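Long-range contact in 14L protein (Yaba-like disease virus, PDB 4EKX), which is a viral interleukin-18-binding protein that probably sequesters the host cytokine and so dampens the antiviral response: residues K18-C23 / D74-N79. The protein carries 2 engineered substitutions. Residues are numbered along the deposited sequence; the frame is centred on the assembly and turned at random.
Sequences KVVLEC and DLILTN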
ATOM      1  N   LYS D  18       1.922 -14.843  -8.074  1.00 42.94           N
ATOM      2  CA  LYS D  18       1.288 -13.588  -8.451  1.00 42.92           C
ATOM      3  C   LYS D  18       2.221 -12.445  -8.093  1.00 43.11           C
ATOM      4  O   LYS D  18       2.444 -12.173  -6.923  1.00 49.53           O
ATOM      5  CB  LYS D  18      -0.036 -13.427  -7.717  1.00 46.95           C
ATOM      6  CG  LYS D  18      -0.730 -12.099  -7.946  1.00 47.55           C
ATOM      7  CD  LYS D  18      -2.157 -12.150  -7.441  1.00 55.54           C
ATOM      8  CE  LYS D  18      -2.769 -10.767  -7.363  1.00 63.33           C
ATOM      9  NZ  LYS D  18      -4.060 -10.779  -6.626  1.00 71.36           N
ATOM     10  N   VAL D  19       2.780 -11.793  -9.103  1.00 40.74           N
ATOM     11  CA  VAL D  19       3.762 -10.724  -8.887  1.00 39.54           C
ATOM     12  C   VAL D  19       3.120  -9.361  -9.112  1.00 36.66           C
ATOM     13  O   VAL D  19       2.490  -9.129 -10.133  1.00 37.63           O
ATOM     14  CB  VAL D  19       4.982 -10.884  -9.837  1.00 34.95           C
ATOM     15  CG1 VAL D  19       5.772  -9.590  -9.958  1.00 35.47           C
ATOM     16  CG2 VAL D  19       5.883 -12.038  -9.357  1.00 35.35           C
ATOM     17  N   VAL D  20       3.285  -8.456  -8.150  1.00 31.65           N
ATOM     18  CA  VAL D  20       2.708  -7.121  -8.280  1.00 31.61           C
ATOM     19  C   VAL D  20       3.804  -6.068  -8.282  1.00 30.29           C
ATOM     20  O   VAL D  20       4.644  -6.051  -7.384  1.00 32.96           O
ATOM     21  CB  VAL D  20       1.754  -6.801  -7.111  1.00 35.73           C
ATOM     22  CG1 VAL D  20       1.185  -5.386  -7.263  1.00 37.30           C
ATOM     23  CG2 VAL D  20       0.637  -7.833  -7.038  1.00 40.90           C
ATOM     24  N   LEU D  21       3.801  -5.222  -9.312  1.00 33.22           N
ATOM     25  CA  LEU D  21       4.681  -4.060  -9.368  1.00 29.75           C
ATOM     26  C   LEU D  21       3.821  -2.852  -9.115  1.00 30.52           C
ATOM     27  O   LEU D  21       2.740  -2.723  -9.692  1.00 38.22           O
ATOM     28  CB  LEU D  21       5.340  -3.925 -10.740  1.00 30.47           C
ATOM     29  CG  LEU D  21       5.830  -5.254 -11.358  1.00 34.35           C
ATOM     30  CD1 LEU D  21       6.558  -4.979 -12.667  1.00 38.03           C
ATOM     31  CD2 LEU D  21       6.727  -6.016 -10.385  1.00 40.68           C
ATOM     32  N   GLU D  22       4.308  -1.964  -8.256  1.00 30.16           N
ATOM     33  CA  GLU D  22       3.555  -0.776  -7.886  1.00 26.56           C
ATOM     34  C   GLU D  22       4.224   0.440  -8.476  1.00 32.34           C
ATOM     35  O   GLU D  22       5.374   0.751  -8.158  1.00 32.61           O
ATOM     36  CB  GLU D  22       3.505  -0.633  -6.363  1.00 29.48           C
ATOM     37  CG  GLU D  22       3.051  -1.908  -5.651  1.00 30.92           C
ATOM     38  CD  GLU D  22       3.421  -1.905  -4.172  1.00 31.70           C
ATOM     39  OE1 GLU D  22       4.305  -1.119  -3.784  1.00 34.36           O
ATOM     40  OE2 GLU D  22       2.840  -2.714  -3.413  1.00 37.67           O
ATOM     41  N   CYS D  23       3.498   1.129  -9.342  1.00 29.11           N
ATOM     42  CA  CYS D  23       4.011   2.379  -9.856  1.00 29.47           C
ATOM     43  C   CYS D  23       3.271   3.554  -9.236  1.00 30.72           C
ATOM     44  O   CYS D  23       2.043   3.613  -9.264  1.00 34.80           O
ATOM     45  CB  CYS D  23       3.915   2.425 -11.370  1.00 25.78           C
ATOM     46  SG  CYS D  23       4.526   4.058 -11.985  1.00 35.85           S
ATOM     47  N   ASP D  74      -0.856  -0.360 -10.458  1.00 30.20           N
ATOM     48  CA  ASP D  74      -0.185  -1.636 -10.207  1.00 28.82           C
ATOM     49  C   ASP D  74      -0.252  -2.520 -11.458  1.00 31.19           C
ATOM     50  O   ASP D  74      -1.268  -2.552 -12.175  1.00 32.50           O
ATOM     51  CB  ASP D  74      -0.799  -2.383  -9.016  1.00 32.05           C
ATOM     52  CG  ASP D  74      -0.566  -1.678  -7.679  1.00 35.93           C
ATOM     53  OD1 ASP D  74       0.220  -0.705  -7.617  1.00 31.84           O
ATOM     54  OD2 ASP D  74      -1.171  -2.116  -6.678  1.00 37.94           O
ATOM     55  N   LEU D  75       0.838  -3.237 -11.706  1.00 31.75           N
ATOM     56  CA  LEU D  75       0.882  -4.202 -12.796  1.00 28.85           C
ATOM     57  C   LEU D  75       1.015  -5.589 -12.168  1.00 33.06           C
ATOM     58  O   LEU D  75       1.904  -5.831 -11.344  1.00 34.28           O
ATOM     59  CB  LEU D  75       2.051  -3.896 -13.733  1.00 29.48           C
ATOM     60  CG  LEU D  75       2.171  -4.772 -14.989  1.00 32.23           C
ATOM     61  CD1 LEU D  75       1.021  -4.499 -15.963  1.00 33.30           C
ATOM     62  CD2 LEU D  75       3.516  -4.524 -15.663  1.00 42.55           C
ATOM     63  N   ILE D  76       0.102  -6.481 -12.532  1.00 35.10           N
ATOM     64  CA  ILE D  76       0.044  -7.802 -11.922  1.00 33.82           C
ATOM     65  C   ILE D  76       0.405  -8.834 -12.974  1.00 33.25           C
ATOM     66  O   ILE D  76      -0.199  -8.869 -14.047  1.00 37.55           O
ATOM     67  CB  ILE D  76      -1.361  -8.127 -11.355  1.00 41.08           C
ATOM     68  CG1 ILE D  76      -1.773  -7.104 -10.300  1.00 42.09           C
ATOM     69  CG2 ILE D  76      -1.399  -9.537 -10.762  1.00 40.07           C
ATOM     70  CD1 ILE D  76      -2.550  -5.949 -10.853  1.00 45.10           C
ATOM     71  N   LEU D  77       1.413  -9.646 -12.665  1.00 39.39           N
ATOM     72  CA  LEU D  77       1.882 -10.682 -13.576  1.00 39.87           C
ATOM     73  C   LEU D  77       1.504 -12.035 -13.015  1.00 38.04           C
ATOM     74  O   LEU D  77       1.750 -12.330 -11.840  1.00 40.97           O
ATOM     75  CB  LEU D  77       3.404 -10.635 -13.735  1.00 38.09           C
ATOM     76  CG  LEU D  77       4.014  -9.533 -14.601  1.00 44.27           C
ATOM     77  CD1 LEU D  77       3.740  -8.167 -14.000  1.00 39.90           C
ATOM     78  CD2 LEU D  77       5.511  -9.761 -14.759  1.00 43.61           C
ATOM     79  N   THR D  78       0.904 -12.854 -13.869  1.00 43.11           N
ATOM     80  CA  THR D  78       0.560 -14.221 -13.529  1.00 45.08           C
ATOM     81  C   THR D  78       1.020 -15.136 -14.654  1.00 48.64           C
ATOM     82  O   THR D  78       1.304 -14.677 -15.766  1.00 46.62           O
ATOM     83  CB  THR D  78      -0.954 -14.391 -13.338  1.00 44.52           C
ATOM     84  OG1 THR D  78      -1.647 -13.808 -14.453  1.00 47.78           O
ATOM     85  CG2 THR D  78      -1.404 -13.727 -12.048  1.00 48.12           C
ATOM     86  N   ASN D  79       1.080 -16.435 -14.367  1.00 49.31           N
ATOM     87  CA  ASN D  79       1.543 -17.419 -15.340  1.00 56.16           C
ATOM     88  C   ASN D  79       2.808 -16.958 -16.053  1.00 55.86           C
ATOM     89  O   ASN D  79       2.894 -16.957 -17.283  1.00 56.94           O
ATOM     90  CB  ASN D  79       0.428 -17.767 -16.328  1.00 57.18           C
ATOM     91  CG  ASN D  79      -0.726 -18.491 -15.655  1.00 64.72           C
ATOM     92  OD1 ASN D  79      -0.605 -19.662 -15.284  1.00 75.38           O
ATOM     93  ND2 ASN D  79      -1.844 -17.797 -15.481  1.00 59.61           N
TER
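V19 pairs with L77 and L21 with L75 as hydrogen-bonded pairs of two antiparallel strands, and the axes of the two short strand segments approach to 4.6 Å. Each pair is joined by two nearly straight backbone hydrogen bonds. V19 N reaches L77 O at 3.0 Å, and L21 N reaches L75 O at 2.8 Å. V19, L21, L75 and L77 share the inner face. There, L21 CD1 comes to 4.3 Å from L75 CD2. W37 packs on both L21 and L75, and L106 on both L21 and L77.

V20, I76, E22 and D74 lie on the other face, with K18. V20 and I76 stand side by side, with V20 CG2 4.1 Å from I76 CG1. The extended K18 chain runs alongside I76, and its CE meets I76 CG2 at 3.9 Å. D74 CG is anti to its own carbonyl carbon (chi1 -67°), which brings OD1 to 3.5 Å from E22 CB. The two carboxylates are tilted by 22°, with E22 OE2 and D74 OD2 5.2 Å apart. Salt bridges probably offset this like charge: D74 with R72, E22 with R24 of its own chain and R24 of the second subunit. E22 of that subunit also lies close. Y59 hydrogen-bonds D74.

C23 forms a disulfide with C91 of the opposing sheet, and W37 packs on C23. An intersheet disulfide with a tryptophan against it is characteristic of the immunoglobulin-like beta-sandwich, in which this is the B-E strand pair.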